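SAM-dependent methyltransferase (Geobacter sulfurreducens, PDB 5BP7) binds S-adenosyl-L-homocysteine and probably acts as a methyltransferase that uses S-adenosyl-L-methionine as methyl donor. Local coordinates at residues A[193-196]-A[197-201]; A[243-246]-A[247-251]; A[251-254]-A[255-259]. All blocks are in the same frame, centred on the assembly; numbering follows the deposited sequence.

Contact 1: A[193-196]-A[197-201]; sequences LLAS and FGRLG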
ATOM      1  N   LEU A 193     -15.296   6.826  -7.564  1.00 34.40           N
ATOM      2  CA  LEU A 193     -13.836   6.863  -7.632  1.00 33.03           C
ATOM      3  C   LEU A 193     -13.355   6.689  -9.078  1.00 33.20           C
ATOM      4  O   LEU A 193     -12.462   7.405  -9.540  1.00 32.79           O
ATOM      5  CB  LEU A 193     -13.217   5.776  -6.725  1.00 32.05           C
ATOM      6  CG  LEU A 193     -11.686   5.671  -6.674  1.00 30.41           C
ATOM      7  CD1 LEU A 193     -11.070   7.004  -6.271  1.00 31.08           C
ATOM      8  CD2 LEU A 193     -11.242   4.589  -5.705  1.00 29.86           C
ATOM      9  N   LEU A 194     -13.914   5.701  -9.772  1.00 33.55           N
ATOM     10  CA  LEU A 194     -13.526   5.443 -11.161  1.00 33.79           C
ATOM     11  C   LEU A 194     -13.775   6.667 -12.028  1.00 34.74           C
ATOM     12  O   LEU A 194     -12.934   7.028 -12.832  1.00 35.21           O
ATOM     13  CB  LEU A 194     -14.252   4.226 -11.716  1.00 34.28           C
ATOM     14  CG  LEU A 194     -13.849   2.887 -11.092  1.00 34.15           C
ATOM     15  CD1 LEU A 194     -14.757   1.794 -11.640  1.00 35.51           C
ATOM     16  CD2 LEU A 194     -12.401   2.526 -11.335  1.00 33.55           C
ATOM     17  N   ALA A 195     -14.928   7.291 -11.840  1.00 35.78           N
ATOM     18  CA  ALA A 195     -15.284   8.523 -12.545  1.00 36.81           C
ATOM     19  C   ALA A 195     -14.337   9.674 -12.226  1.00 37.31           C
ATOM     20  O   ALA A 195     -13.970  10.444 -13.113  1.00 37.75           O
ATOM     21  CB  ALA A 195     -16.705   8.916 -12.219  1.00 38.10           C
ATOM     22  N   SER A 196     -13.898   9.758 -10.969  1.00 37.14           N
ATOM     23  CA  SER A 196     -12.932  10.786 -10.572  1.00 37.48           C
ATOM     24  C   SER A 196     -11.595  10.665 -11.324  1.00 36.44           C
ATOM     25  O   SER A 196     -10.981  11.669 -11.651  1.00 37.10           O
ATOM     26  CB  SER A 196     -12.684  10.783  -9.070  1.00 37.11           C
ATOM     27  OG  SER A 196     -11.781   9.748  -8.713  1.00 36.97           O
ATOM     28  N   PHE A 197     -11.168   9.445 -11.629  1.00 35.32           N
ATOM     29  CA  PHE A 197      -9.950   9.248 -12.434  1.00 35.56           C
ATOM     30  C   PHE A 197     -10.105   9.822 -13.836  1.00 36.51           C
ATOM     31  O   PHE A 197      -9.189  10.477 -14.359  1.00 37.53           O
ATOM     32  CB  PHE A 197      -9.561   7.770 -12.531  1.00 34.54           C
ATOM     33  CG  PHE A 197      -9.227   7.123 -11.210  1.00 33.04           C
ATOM     34  CD1 PHE A 197      -8.382   7.737 -10.282  1.00 33.46           C
ATOM     35  CD2 PHE A 197      -9.679   5.843 -10.926  1.00 32.96           C
ATOM     36  CE1 PHE A 197      -8.031   7.103  -9.087  1.00 32.65           C
ATOM     37  CE2 PHE A 197      -9.338   5.211  -9.732  1.00 31.78           C
ATOM     38  CZ  PHE A 197      -8.521   5.841  -8.812  1.00 31.50           C
ATOM     39  N   GLY A 198     -11.271   9.591 -14.425  1.00 37.37           N
ATOM     40  CA  GLY A 198     -11.645  10.159 -15.720  1.00 38.03           C
ATOM     41  C   GLY A 198     -11.651  11.672 -15.699  1.00 39.73           C
ATOM     42  O   GLY A 198     -11.086  12.299 -16.594  1.00 39.58           O
ATOM     43  N   ARG A 199     -12.225  12.260 -14.653  1.00 41.18           N
ATOM     44  CA  ARG A 199     -12.238  13.730 -14.511  1.00 44.15           C
ATOM     45  C   ARG A 199     -10.846  14.340 -14.433  1.00 43.09           C
ATOM     46  O   ARG A 199     -10.645  15.439 -14.891  1.00 43.78           O
ATOM     47  CB  ARG A 199     -13.068  14.210 -13.302  1.00 47.13           C
ATOM     48  CG  ARG A 199     -14.461  14.684 -13.701  1.00 50.70           C
ATOM     49  CD  ARG A 199     -15.441  14.940 -12.558  1.00 54.35           C
ATOM     50  NE  ARG A 199     -16.098  13.762 -11.977  1.00 55.50           N
ATOM     51  CZ  ARG A 199     -15.869  13.258 -10.762  1.00 55.01           C
ATOM     52  NH1 ARG A 199     -14.971  13.788  -9.929  1.00 55.38           N
ATOM     53  NH2 ARG A 199     -16.561  12.194 -10.374  1.00 57.06           N
ATOM     54  N   LEU A 200      -9.893  13.620 -13.861  1.00 41.26           N
ATOM     55  CA  LEU A 200      -8.517  14.098 -13.796  1.00 41.26           C
ATOM     56  C   LEU A 200      -7.757  13.965 -15.114  1.00 40.41           C
ATOM     57  O   LEU A 200      -6.630  14.427 -15.210  1.00 41.68           O
ATOM     58  CB  LEU A 200      -7.751  13.369 -12.681  1.00 40.57           C
ATOM     59  CG  LEU A 200      -8.305  13.597 -11.265  1.00 41.34           C
ATOM     60  CD1 LEU A 200      -7.704  12.571 -10.313  1.00 40.11           C
ATOM     61  CD2 LEU A 200      -8.026  15.018 -10.791  1.00 41.79           C
ATOM     62  N   GLY A 201      -8.339  13.301 -16.104  1.00 39.71           N
ATOM     63  CA  GLY A 201      -7.697  13.088 -17.398  1.00 39.86           C
ATOM     64  C   GLY A 201      -7.009  11.743 -17.604  1.00 39.30           C
ATOM     65  O   GLY A 201      -6.133  11.632 -18.472  1.00 39.54           O
TER
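L193 and F197, one turn apart on helix 190-199, make the main apolar contact here. The leucine carries CG anti to its backbone N (chi1 -180°), which brings CG and CD1 to the CZ end of the F197 ring, L193 CD1 lying 3.8 Å from F197 CZ. The L193 carbonyl oxygen sits over one face of that ring, displaced toward the rim, and the end of the leucine side chain lies on the same side of the ring plane. L194 adds a looser touch near the ring's CD2 side, its CD2 4.3 Å from F197 CD2.

L193 O also takes two hydrogen bonds, 3.2 Å from F197 N and 2.6 Å from S196 OG. The serine hydroxyl reaches back because its chi1 of 80° places OG between the backbone N and the carbonyl carbon.

The backbone bonds continue from R199 N to A195 O and from L200 N to S196 O, and the helix then finishes in a Schellman motif: G201 takes positive phi, a conformation in which any side chain would collide with the carbonyl oxygen of L200. In the Rossmann-like methyltransferase fold, this last turn leads directly into the edge strand 202-209.

On the exposed side, R199 folds back over the helix. Its chain bends at chi3 and lays one guanidinium face over the backbone at A195 and S196, with NH1 3.7 Å from S196 CA and NH2 3.8 Å from A195 CB. On the buried side, F197 meets the F266 ring with planes at about 50° and touches V142 and I146 of helix 142-150, while L194 rests on V204 and M207.

Contact 2: A[243-246]-A[247-251]; sequences RAQL and TSEPG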
ATOM      1  N   ARG A 243      -1.594  -3.367  24.188  1.00 40.07           N
ATOM      2  CA  ARG A 243      -2.557  -4.208  24.898  1.00 41.23           C
ATOM      3  C   ARG A 243      -4.013  -3.755  24.685  1.00 40.04           C
ATOM      4  O   ARG A 243      -4.899  -4.549  24.357  1.00 39.80           O
ATOM      5  CB  ARG A 243      -2.182  -4.212  26.391  1.00 43.04           C
ATOM      6  CG  ARG A 243      -3.049  -5.027  27.341  1.00 44.24           C
ATOM      7  CD  ARG A 243      -3.072  -6.499  26.991  1.00 44.92           C
ATOM      8  NE  ARG A 243      -4.152  -6.784  26.050  1.00 46.53           N
ATOM      9  CZ  ARG A 243      -4.477  -7.994  25.597  1.00 47.77           C
ATOM     10  NH1 ARG A 243      -3.782  -9.076  25.980  1.00 48.75           N
ATOM     11  NH2 ARG A 243      -5.506  -8.122  24.749  1.00 46.82           N
ATOM     12  N   ALA A 244      -4.244  -2.463  24.816  1.00 40.94           N
ATOM     13  CA  ALA A 244      -5.587  -1.888  24.569  1.00 41.52           C
ATOM     14  C   ALA A 244      -6.073  -2.090  23.128  1.00 41.98           C
ATOM     15  O   ALA A 244      -7.239  -2.422  22.880  1.00 43.35           O
ATOM     16  CB  ALA A 244      -5.596  -0.404  24.910  1.00 41.74           C
ATOM     17  N   GLN A 245      -5.188  -1.843  22.176  1.00 42.11           N
ATOM     18  CA  GLN A 245      -5.517  -2.054  20.778  1.00 42.43           C
ATOM     19  C   GLN A 245      -5.797  -3.517  20.470  1.00 40.73           C
ATOM     20  O   GLN A 245      -6.724  -3.837  19.746  1.00 39.34           O
ATOM     21  CB  GLN A 245      -4.400  -1.561  19.889  1.00 44.80           C
ATOM     22  CG  GLN A 245      -4.467  -0.099  19.525  1.00 48.04           C
ATOM     23  CD  GLN A 245      -3.627   0.180  18.285  1.00 50.71           C
ATOM     24  OE1 GLN A 245      -3.713  -0.535  17.273  1.00 53.22           O
ATOM     25  NE2 GLN A 245      -2.816   1.214  18.351  1.00 53.05           N
ATOM     26  N   LEU A 246      -5.001  -4.419  21.023  1.00 40.23           N
ATOM     27  CA  LEU A 246      -5.246  -5.850  20.811  1.00 39.43           C
ATOM     28  C   LEU A 246      -6.639  -6.264  21.289  1.00 39.17           C
ATOM     29  O   LEU A 246      -7.300  -7.091  20.659  1.00 39.47           O
ATOM     30  CB  LEU A 246      -4.157  -6.696  21.506  1.00 40.13           C
ATOM     31  CG  LEU A 246      -4.249  -8.214  21.364  1.00 39.74           C
ATOM     32  CD1 LEU A 246      -4.313  -8.695  19.908  1.00 38.87           C
ATOM     33  CD2 LEU A 246      -3.053  -8.826  22.062  1.00 40.05           C
ATOM     34  N   THR A 247      -7.074  -5.683  22.406  1.00 38.72           N
ATOM     35  CA  THR A 247      -8.381  -5.972  22.962  1.00 38.34           C
ATOM     36  C   THR A 247      -9.526  -5.497  22.062  1.00 37.68           C
ATOM     37  O   THR A 247     -10.481  -6.215  21.858  1.00 37.88           O
ATOM     38  CB  THR A 247      -8.528  -5.324  24.348  1.00 39.05           C
ATOM     39  OG1 THR A 247      -7.500  -5.834  25.199  1.00 39.09           O
ATOM     40  CG2 THR A 247      -9.882  -5.648  24.974  1.00 39.42           C
ATOM     41  N   SER A 248      -9.426  -4.286  21.538  1.00 36.63           N
ATOM     42  CA  SER A 248     -10.548  -3.659  20.863  1.00 35.86           C
ATOM     43  C   SER A 248     -10.565  -3.879  19.360  1.00 35.57           C
ATOM     44  O   SER A 248     -11.616  -3.749  18.727  1.00 35.00           O
ATOM     45  CB  SER A 248     -10.540  -2.158  21.173  1.00 36.48           C
ATOM     46  OG  SER A 248      -9.349  -1.543  20.714  1.00 36.03           O
ATOM     47  N   GLU A 249      -9.406  -4.131  18.769  1.00 35.63           N
ATOM     48  CA  GLU A 249      -9.286  -4.132  17.296  1.00 36.46           C
ATOM     49  C   GLU A 249     -10.147  -5.181  16.578  1.00 36.23           C
ATOM     50  O   GLU A 249     -10.713  -4.863  15.548  1.00 36.35           O
ATOM     51  CB  GLU A 249      -7.823  -4.238  16.836  1.00 36.79           C
ATOM     52  CG  GLU A 249      -7.074  -2.911  16.721  1.00 38.16           C
ATOM     53  CD  GLU A 249      -7.640  -2.022  15.638  1.00 39.29           C
ATOM     54  OE1 GLU A 249      -8.373  -1.075  15.980  1.00 39.77           O
ATOM     55  OE2 GLU A 249      -7.369  -2.266  14.439  1.00 41.82           O
ATOM     56  N   PRO A 250     -10.215  -6.434  17.088  1.00 35.87           N
ATOM     57  CA  PRO A 250     -11.003  -7.425  16.353  1.00 35.70           C
ATOM     58  C   PRO A 250     -12.474  -7.012  16.181  1.00 35.73           C
ATOM     59  O   PRO A 250     -13.011  -7.107  15.068  1.00 35.08           O
ATOM     60  CB  PRO A 250     -10.869  -8.690  17.215  1.00 35.94           C
ATOM     61  CG  PRO A 250      -9.518  -8.541  17.846  1.00 35.90           C
ATOM     62  CD  PRO A 250      -9.415  -7.063  18.158  1.00 36.14           C
ATOM     63  N   GLY A 251     -13.084  -6.524  17.264  1.00 35.53           N
ATOM     64  CA  GLY A 251     -14.439  -5.988  17.223  1.00 35.94           C
ATOM     65  C   GLY A 251     -14.599  -4.779  16.300  1.00 36.06           C
ATOM     66  O   GLY A 251     -15.564  -4.698  15.540  1.00 36.41           O
TER
HETATM   67  O   HOH W   1      -8.219   0.172  22.420  1.00 39.55           O
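R243 and T247 meet through both main chain and side chain, one turn apart on helix 239-260. The threonine has OG1 anti to its own carbonyl carbon (chi1 -59°), so the hydroxyl lies back along the helix and donates to R243 O at 3.0 Å. T247 N binds R243 O at 3.1 Å, and the two donors approach it from opposite faces of the carbonyl plane.

The R243 chain bends at chi2 and chi3, folding forward until NH2 donates to T247 OG1 at 3.1 Å. The hydroxyl is thus gripped twice, as donor to the carbonyl and as acceptor from the guanidinium, though it lies 25° out of the guanidinium plane. L246 CD2 sits over one face of that group, displaced toward the rim.

S248 turns OG between its backbone N and carbonyl carbon. A water 2.7 Å from S248 OG also gives a weak hydrogen bond to A244 O.

Q245 and E249 run side by side, pointing the same way, with the E249 chain bent at chi2; the carboxylate makes its salt bridge to R252 through OE1. E249 N closes the turn on Q245 O at 2.9 Å. The next residue is P250, which has no N-H to offer: its CD packs 3.3 Å from L246 O, and the bonding to the turn before lapses. The result is a proline kink within a continuous alpha helix.

Contact 3: A[251-254]-A[255-259]; sequences GRYA and SYTRE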
ATOM      1  N   GLY A 251     -13.084  -6.524  17.264  1.00 35.53           N
ATOM      2  CA  GLY A 251     -14.439  -5.988  17.223  1.00 35.94           C
ATOM      3  C   GLY A 251     -14.599  -4.779  16.300  1.00 36.06           C
ATOM      4  O   GLY A 251     -15.564  -4.698  15.540  1.00 36.41           O
ATOM      5  N   ARG A 252     -13.687  -3.816  16.391  1.00 35.71           N
ATOM      6  CA  ARG A 252     -13.767  -2.603  15.563  1.00 36.54           C
ATOM      7  C   ARG A 252     -13.671  -3.004  14.092  1.00 34.86           C
ATOM      8  O   ARG A 252     -14.466  -2.549  13.276  1.00 34.83           O
ATOM      9  CB  ARG A 252     -12.663  -1.577  15.911  1.00 37.45           C
ATOM     10  CG  ARG A 252     -12.769  -0.217  15.184  1.00 38.87           C
ATOM     11  CD  ARG A 252     -11.433   0.504  14.973  1.00 39.37           C
ATOM     12  NE  ARG A 252     -10.471  -0.364  14.284  1.00 39.18           N
ATOM     13  CZ  ARG A 252     -10.519  -0.693  12.988  1.00 39.96           C
ATOM     14  NH1 ARG A 252     -11.470  -0.216  12.177  1.00 40.76           N
ATOM     15  NH2 ARG A 252      -9.602  -1.513  12.480  1.00 39.87           N
ATOM     16  N   TYR A 253     -12.669  -3.816  13.780  1.00 33.66           N
ATOM     17  CA  TYR A 253     -12.429  -4.285  12.421  1.00 33.41           C
ATOM     18  C   TYR A 253     -13.684  -4.958  11.828  1.00 33.93           C
ATOM     19  O   TYR A 253     -14.168  -4.569  10.762  1.00 33.94           O
ATOM     20  CB  TYR A 253     -11.218  -5.232  12.368  1.00 32.73           C
ATOM     21  CG  TYR A 253     -11.144  -5.970  11.064  1.00 32.58           C
ATOM     22  CD1 TYR A 253     -10.895  -5.275   9.880  1.00 32.40           C
ATOM     23  CD2 TYR A 253     -11.401  -7.350  10.985  1.00 32.62           C
ATOM     24  CE1 TYR A 253     -10.898  -5.920   8.657  1.00 32.56           C
ATOM     25  CE2 TYR A 253     -11.375  -8.009   9.755  1.00 32.59           C
ATOM     26  CZ  TYR A 253     -11.131  -7.287   8.593  1.00 32.19           C
ATOM     27  OH  TYR A 253     -11.139  -7.880   7.360  1.00 31.74           O
ATOM     28  N   ALA A 254     -14.224  -5.935  12.553  1.00 34.16           N
ATOM     29  CA  ALA A 254     -15.370  -6.704  12.074  1.00 34.86           C
ATOM     30  C   ALA A 254     -16.627  -5.843  11.972  1.00 35.24           C
ATOM     31  O   ALA A 254     -17.423  -6.025  11.089  1.00 36.14           O
ATOM     32  CB  ALA A 254     -15.615  -7.896  12.984  1.00 35.15           C
ATOM     33  N   SER A 255     -16.804  -4.905  12.891  1.00 35.33           N
ATOM     34  CA  SER A 255     -17.992  -4.063  12.895  1.00 36.42           C
ATOM     35  C   SER A 255     -17.978  -2.973  11.832  1.00 36.53           C
ATOM     36  O   SER A 255     -19.037  -2.605  11.354  1.00 38.81           O
ATOM     37  CB  SER A 255     -18.183  -3.426  14.261  1.00 37.27           C
ATOM     38  OG  SER A 255     -18.440  -4.455  15.221  1.00 37.52           O
ATOM     39  N   TYR A 256     -16.814  -2.412  11.536  1.00 35.13           N
ATOM     40  CA  TYR A 256     -16.733  -1.202  10.727  1.00 34.74           C
ATOM     41  C   TYR A 256     -16.010  -1.487   9.425  1.00 33.67           C
ATOM     42  O   TYR A 256     -16.629  -1.542   8.397  1.00 33.25           O
ATOM     43  CB  TYR A 256     -16.067  -0.049  11.502  1.00 34.68           C
ATOM     44  CG  TYR A 256     -16.821   0.416  12.731  1.00 35.35           C
ATOM     45  CD1 TYR A 256     -17.983   1.196  12.607  1.00 36.30           C
ATOM     46  CD2 TYR A 256     -16.370   0.113  14.018  1.00 34.86           C
ATOM     47  CE1 TYR A 256     -18.690   1.639  13.722  1.00 37.08           C
ATOM     48  CE2 TYR A 256     -17.062   0.566  15.137  1.00 35.69           C
ATOM     49  CZ  TYR A 256     -18.211   1.340  14.984  1.00 36.73           C
ATOM     50  OH  TYR A 256     -18.938   1.825  16.070  1.00 37.64           O
ATOM     51  N   THR A 257     -14.699  -1.686   9.483  1.00 33.72           N
ATOM     52  CA  THR A 257     -13.861  -1.817   8.281  1.00 32.74           C
ATOM     53  C   THR A 257     -14.317  -2.937   7.351  1.00 32.69           C
ATOM     54  O   THR A 257     -14.589  -2.707   6.176  1.00 31.92           O
ATOM     55  CB  THR A 257     -12.416  -2.067   8.671  1.00 32.72           C
ATOM     56  OG1 THR A 257     -11.965  -0.996   9.509  1.00 34.20           O
ATOM     57  CG2 THR A 257     -11.521  -2.164   7.456  1.00 31.95           C
ATOM     58  N   ARG A 258     -14.503  -4.125   7.906  1.00 32.63           N
ATOM     59  CA  ARG A 258     -14.771  -5.294   7.088  1.00 32.81           C
ATOM     60  C   ARG A 258     -16.033  -5.129   6.250  1.00 34.52           C
ATOM     61  O   ARG A 258     -16.060  -5.559   5.087  1.00 34.24           O
ATOM     62  CB  ARG A 258     -14.869  -6.556   7.943  1.00 32.85           C
ATOM     63  CG  ARG A 258     -14.702  -7.845   7.156  1.00 32.86           C
ATOM     64  CD  ARG A 258     -14.600  -9.062   8.088  1.00 33.02           C
ATOM     65  NE  ARG A 258     -14.094 -10.221   7.365  1.00 32.42           N
ATOM     66  CZ  ARG A 258     -14.818 -11.013   6.563  1.00 32.76           C
ATOM     67  NH1 ARG A 258     -16.117 -10.811   6.400  1.00 32.94           N
ATOM     68  NH2 ARG A 258     -14.220 -12.020   5.915  1.00 32.45           N
ATOM     69  N   GLU A 259     -17.062  -4.516   6.832  1.00 36.38           N
ATOM     70  CA  GLU A 259     -18.328  -4.304   6.139  1.00 38.84           C
ATOM     71  C   GLU A 259     -18.384  -3.067   5.236  1.00 38.25           C
ATOM     72  O   GLU A 259     -19.008  -3.111   4.189  1.00 38.36           O
ATOM     73  CB  GLU A 259     -19.472  -4.257   7.151  1.00 41.80           C
ATOM     74  CG  GLU A 259     -19.780  -5.642   7.734  1.00 44.22           C
ATOM     75  CD  GLU A 259     -20.344  -6.593   6.677  1.00 46.95           C
ATOM     76  OE1 GLU A 259     -21.520  -6.378   6.303  1.00 51.19           O
ATOM     77  OE2 GLU A 259     -19.599  -7.500   6.171  1.00 47.16           O
TER
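Y253 and R258 pack against each other five residues apart, the arginine setting CB over the tyrosine ring near its rim and CG and CD alongside the hydroxyl end. R258 CB makes a CH-pi contact with that face, 4.2 Å from the centroid of the Y253 ring and 23° off the normal. R258 CG, anti to its backbone N, lies 3.6 Å from Y253 OH; the chain runs extended from there to NE, and its guanidinium stands perpendicular to the ring. Hydroxyl and guanidinium share a partner beyond this turn: D216 OD1 takes a hydrogen bond from Y253 OH and forms a salt bridge with R258 NE. T257 closes on the same tyrosine, where T257 CB lies 3.8 Å from Y253 CD1.

The i to i+5 spacing reflects a wider, pi-type turn at 255-257. R258 N donates to Y253 O at 2.9 Å, almost straight at 172°, while T257 N, although 3.2 Å from Y253 O, has too poor an angle to bond to it.

R252 bridges the same five-residue spacing with its side chain. The bend at chi3 (54°) turns the guanidinium so that R252 NH1 meets T257 OG1 at 2.8 Å, in the guanidinium plane. NH1 also bonds to G178 O. Farther back, R252 CG packs 3.8 Å from Y256 CD2, the two side chains crossing at about a right angle.

S255, on the outer side, gives both N and OG to G251 O, from opposite faces of the carbonyl.

The inner flank of this last part of helix 239-260 rests on helix 212-232, where Y253 touches W215, E219 and W223 and T257 touches W215. Immediately beyond, the chain enters the antiparallel strand 261-270.

Contacts 2 and 3 are consecutive parts of helix 239-260: they share G251, their centres are 12 Å apart, and the charged pair of E249 in contact 2 and R252 in contact 3 spans that glycine. Both pack against helix 212-232, meeting it at W223. Contact 1 stands apart on helix 190-199, its centre 28 Å from that of contact 3 and 37 Å from that of contact 2. Strand 261-270 provides the route between them, since it follows directly on the helix of contact 3 and presents F266 and L268 to contact 1. Contacts 1 and 2 lie away from the S-adenosyl-L-homocysteine pocket; in contact 3 the T257 side chain comes to about 11 Å from that of the ligand-binding N41.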